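Side-chain contacts in TRAP solute Binding Protein (PDB 5I7I), which binds aromatic acids such as 3-hydroxybenzoate and probably delivers them to a TRAP-type membrane transporter: residues G97-P100 with H101-A104; Q122-V125 with D126-A130; S214-L217 with H218-T221. All coordinates share one frame; numbering follows the deposited sequence.

Contact 1. Residues G97-P100 with H101-A104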
ATOM      1  N   GLY A  97      -1.570   5.701 -13.262  1.00 14.27           N
ATOM      2  CA  GLY A  97      -2.057   5.160 -14.511  1.00 18.07           C
ATOM      3  C   GLY A  97      -1.402   3.873 -14.968  1.00 14.38           C
ATOM      4  O   GLY A  97      -1.916   3.233 -15.891  1.00 13.20           O
ATOM      5  N   ARG A  98      -0.307   3.461 -14.337  0.53 10.65           N
ATOM      6  CA  ARG A  98       0.457   2.328 -14.830  0.53  9.03           C
ATOM      7  C   ARG A  98      -0.211   0.993 -14.518  0.53 10.82           C
ATOM      8  O   ARG A  98      -0.030   0.032 -15.270  0.53  8.66           O
ATOM      9  CB  ARG A  98       1.845   2.370 -14.196  0.53  9.56           C
ATOM     10  CG  ARG A  98       2.809   1.334 -14.705  0.53  8.92           C
ATOM     11  CD  ARG A  98       3.776   1.889 -15.730  0.53 26.44           C
ATOM     12  NE  ARG A  98       4.973   1.048 -15.816  0.53 29.86           N
ATOM     13  CZ  ARG A  98       6.217   1.434 -15.539  0.53 23.72           C
ATOM     14  NH1 ARG A  98       6.488   2.683 -15.170  0.53 17.25           N
ATOM     15  NH2 ARG A  98       7.213   0.557 -15.650  0.53 21.56           N
ATOM     16  N   PHE A  99      -0.974   0.912 -13.430  1.00  8.90           N
ATOM     17  CA  PHE A  99      -1.602  -0.333 -12.981  1.00  7.19           C
ATOM     18  C   PHE A  99      -3.077  -0.040 -12.746  1.00  7.24           C
ATOM     19  O   PHE A  99      -3.552   0.016 -11.604  1.00  8.64           O
ATOM     20  CB  PHE A  99      -0.904  -0.880 -11.734  1.00  8.96           C
ATOM     21  CG  PHE A  99       0.588  -0.987 -11.893  1.00  7.68           C
ATOM     22  CD1 PHE A  99       1.159  -2.007 -12.647  1.00 10.42           C
ATOM     23  CD2 PHE A  99       1.416  -0.052 -11.307  1.00  7.66           C
ATOM     24  CE1 PHE A  99       2.529  -2.093 -12.804  1.00 13.46           C
ATOM     25  CE2 PHE A  99       2.780  -0.128 -11.461  1.00  8.33           C
ATOM     26  CZ  PHE A  99       3.347  -1.156 -12.200  1.00  9.06           C
ATOM     27  N   PRO A 100      -3.835   0.157 -13.824  1.00  7.27           N
ATOM     28  CA  PRO A 100      -5.178   0.728 -13.667  1.00  7.27           C
ATOM     29  C   PRO A 100      -6.148  -0.192 -12.960  1.00  7.03           C
ATOM     30  O   PRO A 100      -7.027   0.281 -12.224  1.00  7.31           O
ATOM     31  CB  PRO A 100      -5.619   1.000 -15.106  1.00  7.75           C
ATOM     32  CG  PRO A 100      -4.769   0.078 -15.946  1.00  7.90           C
ATOM     33  CD  PRO A 100      -3.437   0.040 -15.228  1.00  9.03           C
ATOM     34  N   HIS A 101      -6.029  -1.510 -13.146  1.00  8.00           N
ATOM     35  CA  HIS A 101      -6.944  -2.407 -12.451  1.00  6.84           C
ATOM     36  C   HIS A 101      -6.826  -2.252 -10.946  1.00  8.07           C
ATOM     37  O   HIS A 101      -7.826  -2.360 -10.221  1.00  7.08           O
ATOM     38  CB  HIS A 101      -6.670  -3.863 -12.814  1.00  7.39           C
ATOM     39  CG  HIS A 101      -7.059  -4.239 -14.209  1.00  9.03           C
ATOM     40  ND1 HIS A 101      -6.257  -3.988 -15.298  1.00  9.07           N
ATOM     41  CD2 HIS A 101      -8.123  -4.927 -14.680  1.00  7.53           C
ATOM     42  CE1 HIS A 101      -6.846  -4.444 -16.392  1.00 10.07           C
ATOM     43  NE2 HIS A 101      -7.971  -5.039 -16.040  1.00 11.40           N
ATOM     44  N   LEU A 102      -5.610  -2.026 -10.458  1.00  7.18           N
ATOM     45  CA  LEU A 102      -5.384  -2.016  -9.024  1.00  7.21           C
ATOM     46  C   LEU A 102      -6.037  -0.817  -8.346  1.00  8.40           C
ATOM     47  O   LEU A 102      -6.253  -0.851  -7.129  1.00  7.01           O
ATOM     48  CB  LEU A 102      -3.885  -2.076  -8.724  1.00  6.72           C
ATOM     49  CG  LEU A 102      -3.169  -3.304  -9.304  1.00  8.72           C
ATOM     50  CD1 LEU A 102      -1.705  -3.314  -8.858  1.00  9.55           C
ATOM     51  CD2 LEU A 102      -3.847  -4.593  -8.957  1.00 11.51           C
ATOM     52  N   GLU A 103      -6.322   0.241  -9.099  1.00  7.68           N
ATOM     53  CA  GLU A 103      -7.000   1.411  -8.555  1.00  6.42           C
ATOM     54  C   GLU A 103      -8.327   1.049  -7.902  1.00  7.68           C
ATOM     55  O   GLU A 103      -8.792   1.758  -7.002  1.00  7.66           O
ATOM     56  CB  GLU A 103      -7.267   2.421  -9.683  1.00  7.35           C
ATOM     57  CG  GLU A 103      -6.008   2.990 -10.320  1.00  7.56           C
ATOM     58  CD  GLU A 103      -6.301   3.906 -11.484  1.00 10.44           C
ATOM     59  OE1 GLU A 103      -7.474   4.312 -11.626  1.00  8.56           O
ATOM     60  OE2 GLU A 103      -5.360   4.201 -12.267  1.00 11.92           O
ATOM     61  N   ALA A 104      -8.982  -0.019  -8.359  1.00  6.99           N
ATOM     62  CA  ALA A 104     -10.283  -0.352  -7.786  1.00  7.29           C
ATOM     63  C   ALA A 104     -10.165  -0.629  -6.302  1.00  7.73           C
ATOM     64  O   ALA A 104     -11.091  -0.337  -5.537  1.00  7.61           O
ATOM     65  CB  ALA A 104     -10.904  -1.554  -8.494  1.00  8.71           C
TER
HETATM   66  O   HOH W   1      -3.015   4.558 -10.849  1.00 21.51           O
HETATM   67  O   HOH W   2      -4.004   6.403 -12.203  1.00 41.78           O
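F99 and P100 each turn a backbone carbonyl onto the amide three residues ahead: L102 N reaches F99 O at 3.1 Å in a weak bond, and E103 N reaches P100 O at 3.2 Å. Beside this bend F99 and L102 meet through CB and a methyl, with F99 CB 3.9 Å from L102 CD1. E103 folds back over P100. Its CG lies anti to its own carbonyl carbon (chi1 -64°) and the chain runs extended beyond, which brings OE2 to 3.7 Å from P100 CA. Steps of three residues, repeated once more from H101 O to A104 N, wind the chain into a tight helical turn within the loop that joins strand 87-91 to helix 114-126. P100, having no amide hydrogen to donate, fits at the start of such a turn. A water bridges the turn to the residues before it, accepting from G97 N at 3.0 Å and donating to E103 OE2 at 2.8 Å. The other carboxylate oxygen, OE1, is held by a hydrogen bond from W314 and a salt bridge to R321, so both oxygens of E103 are engaged. H101 ND1 is hydrogen-bonded to D132. F99 and L102 both pack on L239 of strand 237-243, which places the loop against the five-stranded sheet.

Contact 2. Residues Q122-V125 with D126-A130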
ATOM      1  N   GLN A 122      -4.334 -10.397  -4.548  1.00  6.30           N
ATOM      2  CA  GLN A 122      -3.543 -11.398  -5.257  1.00  7.02           C
ATOM      3  C   GLN A 122      -4.402 -12.220  -6.219  1.00  7.55           C
ATOM      4  O   GLN A 122      -4.007 -12.466  -7.365  1.00  7.85           O
ATOM      5  CB  GLN A 122      -2.816 -12.289  -4.258  1.00  7.77           C
ATOM      6  CG  GLN A 122      -1.935 -13.331  -4.942  1.00  8.69           C
ATOM      7  CD  GLN A 122      -0.771 -12.708  -5.666  1.00 10.24           C
ATOM      8  OE1 GLN A 122      -0.110 -11.820  -5.131  1.00  9.98           O
ATOM      9  NE2 GLN A 122      -0.494 -13.173  -6.884  1.00 11.22           N
ATOM     10  N   GLU A 123      -5.574 -12.674  -5.776  1.00  8.33           N
ATOM     11  CA  GLU A 123      -6.422 -13.444  -6.686  1.00  7.78           C
ATOM     12  C   GLU A 123      -6.867 -12.589  -7.861  1.00  8.31           C
ATOM     13  O   GLU A 123      -6.965 -13.064  -9.001  1.00  8.89           O
ATOM     14  CB  GLU A 123      -7.635 -14.034  -5.953  1.00  7.81           C
ATOM     15  CG  GLU A 123      -8.566 -14.778  -6.918  1.00  8.93           C
ATOM     16  CD  GLU A 123      -9.669 -15.575  -6.275  1.00 14.06           C
ATOM     17  OE1 GLU A 123      -9.666 -15.755  -5.052  1.00 11.66           O
ATOM     18  OE2 GLU A 123     -10.548 -16.057  -7.026  1.00 17.29           O
ATOM     19  N   TYR A 124      -7.142 -11.318  -7.598  1.00  7.34           N
ATOM     20  CA  TYR A 124      -7.508 -10.374  -8.649  1.00  8.48           C
ATOM     21  C   TYR A 124      -6.415 -10.283  -9.708  1.00  7.85           C
ATOM     22  O   TYR A 124      -6.684 -10.402 -10.907  1.00  9.02           O
ATOM     23  CB  TYR A 124      -7.724  -9.036  -7.960  1.00  7.64           C
ATOM     24  CG  TYR A 124      -8.215  -7.836  -8.736  1.00  7.65           C
ATOM     25  CD1 TYR A 124      -9.534  -7.724  -9.123  1.00  8.24           C
ATOM     26  CD2 TYR A 124      -7.385  -6.736  -8.931  1.00  8.27           C
ATOM     27  CE1 TYR A 124     -10.009  -6.570  -9.748  1.00  9.96           C
ATOM     28  CE2 TYR A 124      -7.841  -5.588  -9.561  1.00  8.67           C
ATOM     29  CZ  TYR A 124      -9.156  -5.511  -9.954  1.00  7.66           C
ATOM     30  OH  TYR A 124      -9.624  -4.358 -10.553  1.00  8.91           O
ATOM     31  N   VAL A 125      -5.173 -10.094  -9.265  1.00  7.67           N
ATOM     32  CA  VAL A 125      -4.014 -10.051 -10.160  1.00  6.50           C
ATOM     33  C   VAL A 125      -3.779 -11.388 -10.855  1.00 10.24           C
ATOM     34  O   VAL A 125      -3.333 -11.419 -12.015  1.00  9.23           O
ATOM     35  CB  VAL A 125      -2.779  -9.592  -9.354  1.00 11.33           C
ATOM     36  CG1 VAL A 125      -1.467  -9.889 -10.105  1.00 16.75           C
ATOM     37  CG2 VAL A 125      -2.907  -8.113  -8.999  1.00 10.97           C
ATOM     38  N   ASP A 126      -4.057 -12.508 -10.181  1.00  8.33           N
ATOM     39  CA  ASP A 126      -3.868 -13.814 -10.797  1.00 10.04           C
ATOM     40  C   ASP A 126      -4.862 -14.045 -11.928  1.00 12.12           C
ATOM     41  O   ASP A 126      -4.626 -14.909 -12.787  1.00 13.24           O
ATOM     42  CB  ASP A 126      -4.081 -14.922  -9.764  1.00  8.78           C
ATOM     43  CG  ASP A 126      -2.934 -15.073  -8.776  1.00 10.29           C
ATOM     44  OD1 ASP A 126      -1.800 -14.608  -9.001  1.00 13.90           O
ATOM     45  OD2 ASP A 126      -3.179 -15.716  -7.739  1.00 13.22           O
ATOM     46  N   THR A 127      -5.972 -13.304 -11.923  1.00  9.26           N
ATOM     47  CA  THR A 127      -7.096 -13.554 -12.809  1.00  9.44           C
ATOM     48  C   THR A 127      -7.384 -12.287 -13.612  1.00 10.74           C
ATOM     49  O   THR A 127      -6.652 -11.987 -14.562  1.00 13.11           O
ATOM     50  CB  THR A 127      -8.331 -14.047 -12.038  1.00 11.86           C
ATOM     51  OG1 THR A 127      -8.783 -13.080 -11.056  1.00 10.51           O
ATOM     52  CG2 THR A 127      -8.034 -15.376 -11.381  1.00 12.89           C
ATOM     53  N   VAL A 128      -8.414 -11.524 -13.265  1.00 12.24           N
ATOM     54  CA  VAL A 128      -8.946 -10.547 -14.190  1.00 12.61           C
ATOM     55  C   VAL A 128      -7.979  -9.398 -14.436  1.00  9.10           C
ATOM     56  O   VAL A 128      -8.064  -8.765 -15.500  1.00 13.43           O
ATOM     57  CB  VAL A 128     -10.325 -10.089 -13.675  1.00 12.18           C
ATOM     58  CG1 VAL A 128     -10.178  -9.230 -12.434  1.00 10.98           C
ATOM     59  CG2 VAL A 128     -11.128  -9.379 -14.789  1.00 19.57           C
ATOM     60  N   ALA A 129      -7.073  -9.108 -13.502  1.00 10.71           N
ATOM     61  CA  ALA A 129      -6.184  -7.959 -13.568  1.00 10.12           C
ATOM     62  C   ALA A 129      -4.769  -8.333 -13.980  1.00 10.65           C
ATOM     63  O   ALA A 129      -3.859  -7.506 -13.844  1.00  9.43           O
ATOM     64  CB  ALA A 129      -6.140  -7.238 -12.220  1.00 12.50           C
ATOM     65  N   ALA A 130      -4.564  -9.550 -14.484  1.00  9.91           N
ATOM     66  CA  ALA A 130      -3.218 -10.008 -14.806  1.00  9.33           C
ATOM     67  C   ALA A 130      -2.480  -9.077 -15.761  1.00 10.16           C
ATOM     68  O   ALA A 130      -1.258  -8.977 -15.690  1.00  9.42           O
ATOM     69  CB  ALA A 130      -3.268 -11.420 -15.384  1.00 10.78           C
TER
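Q122 and D126, one helical turn apart, join through their side chains: NE2 of Q122 donates to OD1 of D126 at 2.9 Å. Q122 starts with CG anti to its N (chi1 -178°) and then bends at chi2 (67°), which swings the amide round to D126. The acceptor lies near the amide plane, but the carboxylate is met from above its own plane. T127 holds OG1 between its N and carbonyl carbon (chi1 60°), and from there the hydroxyl donates to E123 O at 2.7 Å. Y124 lays its ring over the departing chain, with A129 CB above one face in a CH-pi contact 3.9 Å from the ring centroid. V128 CG1 comes to 3.7 Å from Y124 CD1. Y124 O closes the end of the helix, gripped from opposite faces by T127 N and A129 N, and a type I turn from T127 to A130 carries the chain on. Y124 OH bonds to H101 O. This end of helix 114-126 lies between helix 325-339, touched by Y124 and V128 and supplying K338 and Y339 to E123, and strand 136-143, touched by Q122 and V125, where V141 N donates to Q122 OE1.

Contact 3. Residues S214-L217 with H218-T221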
ATOM      1  N   SER A 214       8.767   4.963  11.370  1.00  7.46           N
ATOM      2  CA  SER A 214       9.970   4.951  10.548  1.00  8.77           C
ATOM      3  C   SER A 214      10.345   6.342  10.053  1.00  9.94           C
ATOM      4  O   SER A 214      11.494   6.555   9.654  1.00 10.13           O
ATOM      5  CB  SER A 214       9.766   4.027   9.349  1.00  9.53           C
ATOM      6  OG  SER A 214       9.346   2.744   9.769  1.00 10.25           O
ATOM      7  N   PHE A 215       9.409   7.292  10.106  1.00  7.45           N
ATOM      8  CA  PHE A 215       9.646   8.675   9.709  1.00  8.38           C
ATOM      9  C   PHE A 215       9.260   9.660  10.813  1.00  9.52           C
ATOM     10  O   PHE A 215       9.119  10.858  10.553  1.00  8.80           O
ATOM     11  CB  PHE A 215       8.879   8.978   8.420  1.00  9.92           C
ATOM     12  CG  PHE A 215       9.236   8.074   7.286  1.00 10.92           C
ATOM     13  CD1 PHE A 215      10.364   8.297   6.540  1.00  9.77           C
ATOM     14  CD2 PHE A 215       8.414   7.006   6.949  1.00  9.48           C
ATOM     15  CE1 PHE A 215      10.691   7.461   5.484  1.00 10.84           C
ATOM     16  CE2 PHE A 215       8.727   6.169   5.896  1.00  9.37           C
ATOM     17  CZ  PHE A 215       9.866   6.399   5.166  1.00  9.64           C
ATOM     18  N   LYS A 216       9.109   9.190  12.048  1.00  8.59           N
ATOM     19  CA  LYS A 216       8.773  10.042  13.192  1.00 10.41           C
ATOM     20  C   LYS A 216       7.409  10.701  13.026  1.00  8.92           C
ATOM     21  O   LYS A 216       7.126  11.721  13.653  1.00  9.13           O
ATOM     22  CB  LYS A 216       9.851  11.103  13.471  1.00 10.49           C
ATOM     23  CG  LYS A 216      11.259  10.572  13.696  1.00 12.61           C
ATOM     24  CD  LYS A 216      12.233  11.738  13.866  1.00 16.73           C
ATOM     25  CE  LYS A 216      13.586  11.303  14.403  1.00 37.28           C
ATOM     26  NZ  LYS A 216      13.932  12.065  15.642  1.00 45.17           N
ATOM     27  N   LEU A 217       6.551  10.162  12.169  1.00  8.14           N
ATOM     28  CA  LEU A 217       5.315  10.864  11.851  1.00  8.71           C
ATOM     29  C   LEU A 217       4.338  10.884  13.017  1.00 10.06           C
ATOM     30  O   LEU A 217       3.435  11.728  13.040  1.00  8.55           O
ATOM     31  CB  LEU A 217       4.634  10.221  10.647  1.00  6.81           C
ATOM     32  CG  LEU A 217       5.442  10.343   9.351  1.00  9.10           C
ATOM     33  CD1 LEU A 217       4.802   9.590   8.207  1.00  9.87           C
ATOM     34  CD2 LEU A 217       5.631  11.803   8.950  1.00 14.23           C
ATOM     35  N   HIS A 218       4.469   9.963  13.959  1.00  7.52           N
ATOM     36  CA  HIS A 218       3.630   9.970  15.148  1.00  7.95           C
ATOM     37  C   HIS A 218       4.086  10.988  16.176  1.00  8.03           C
ATOM     38  O   HIS A 218       3.336  11.253  17.127  1.00 10.03           O
ATOM     39  CB  HIS A 218       3.624   8.585  15.757  1.00  8.13           C
ATOM     40  CG  HIS A 218       4.962   8.180  16.260  1.00  8.91           C
ATOM     41  ND1 HIS A 218       6.071   8.098  15.440  1.00  8.18           N
ATOM     42  CD2 HIS A 218       5.383   7.881  17.506  1.00  8.91           C
ATOM     43  CE1 HIS A 218       7.117   7.750  16.166  1.00 10.05           C
ATOM     44  NE2 HIS A 218       6.724   7.608  17.421  1.00  9.26           N
ATOM     45  N   GLU A 219       5.295  11.543  16.012  1.00  8.54           N
ATOM     46  CA  GLU A 219       5.726  12.705  16.778  1.00  9.75           C
ATOM     47  C   GLU A 219       5.228  13.994  16.152  1.00  9.08           C
ATOM     48  O   GLU A 219       4.885  14.933  16.876  1.00 14.59           O
ATOM     49  CB  GLU A 219       7.259  12.733  16.898  1.00 10.11           C
ATOM     50  CG  GLU A 219       7.827  11.554  17.691  1.00 12.61           C
ATOM     51  CD  GLU A 219       9.350  11.572  17.797  1.00 16.38           C
ATOM     52  OE1 GLU A 219      10.005  12.378  17.106  1.00 19.27           O
ATOM     53  OE2 GLU A 219       9.896  10.771  18.589  1.00 20.15           O
ATOM     54  N   LEU A 220       5.146  14.040  14.823  1.00  9.75           N
ATOM     55  CA  LEU A 220       4.806  15.257  14.111  1.00  9.08           C
ATOM     56  C   LEU A 220       3.308  15.446  13.947  1.00  9.17           C
ATOM     57  O   LEU A 220       2.870  16.561  13.650  1.00  9.55           O
ATOM     58  CB  LEU A 220       5.494  15.253  12.746  1.00  9.79           C
ATOM     59  CG  LEU A 220       7.013  15.244  12.802  1.00  9.49           C
ATOM     60  CD1 LEU A 220       7.583  14.923  11.446  1.00 13.22           C
ATOM     61  CD2 LEU A 220       7.530  16.581  13.278  1.00 13.62           C
ATOM     62  N   THR A 221       2.515  14.395  14.138  1.00  7.88           N
ATOM     63  CA  THR A 221       1.067  14.521  14.182  1.00  6.87           C
ATOM     64  C   THR A 221       0.558  13.901  15.474  1.00  6.88           C
ATOM     65  O   THR A 221       0.941  12.778  15.814  1.00  9.39           O
ATOM     66  CB  THR A 221       0.375  13.872  12.970  1.00  7.98           C
ATOM     67  OG1 THR A 221       0.687  12.473  12.868  1.00  8.10           O
ATOM     68  CG2 THR A 221       0.754  14.598  11.692  1.00  8.68           C
TER
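T221 grips L217 O twice, through its amide N at 3.0 Å and its hydroxyl OG1 at 2.9 Å. The two donors reach the oxygen from opposite faces of the carbonyl plane. The hydroxyl gets there because OG1 stands between the backbone N and the carbonyl carbon (chi1 59°), turned back toward the helix it closes. With a valine here the hydroxyl is gone, and L217 O would probably be left with a donor on one face alone, the grip on the helix end weakened. One residue earlier, K216 O also takes two donors: L220 N comes in the carbonyl plane at 3.3 Å, while E219 N sits above that plane at 3.0 Å. The isobutyl group of L220 leans over the same oxygen, with CG 3.6 Å from K216 O. K216 and E219 pass each other at an angle on the outer side, the acid oxygen OE1 near the lysine methylenes. K216 NZ lies 4.2 Å from E219 OE1, beyond a salt bridge, so any attraction between the charges is probably modest. Together these bonds make a single short helix, 217-220, with K216 in the N-cap position at positive phi and T221 the first residue to leave it, on the way from strand 204-207 to strand 223-227 of the six-stranded sheet. H218 folds its ring back beside the backbone of K216 and L217; its ND1 is buried without a polar partner, 3.8 Å from K216 C. Further out, H218 rests on L284 and A285 of helix 264-287. L217 and L220 sit on A194 of helix 193-198, and L217 and T221 share M205 of strand 204-207. At the start of the segment F215 touches V190, a residue of the 3-hydroxybenzoate pocket.

Along the chain the three come in series. Contacts 1 and 2 are neighbours, their centres about 12 Å apart: the 97-104 loop leads into helix 114-126, whose far end is contact 2, and L102 CD2 packs on V125 CG2 between them. Both adjoin the five-stranded sheet, contact 1 through strand 237-243 and contact 2 through strand 136-143. Contact 3 lies on the opposite side of the chain's centre, its own centre about 29 Å from contact 1 and 35 Å from contact 2. The contacts thus lie on different lobes, two beside the five-stranded sheet and one with the six-stranded sheet, consistent with a solute-binding protein whose lobes probably close around the ligand.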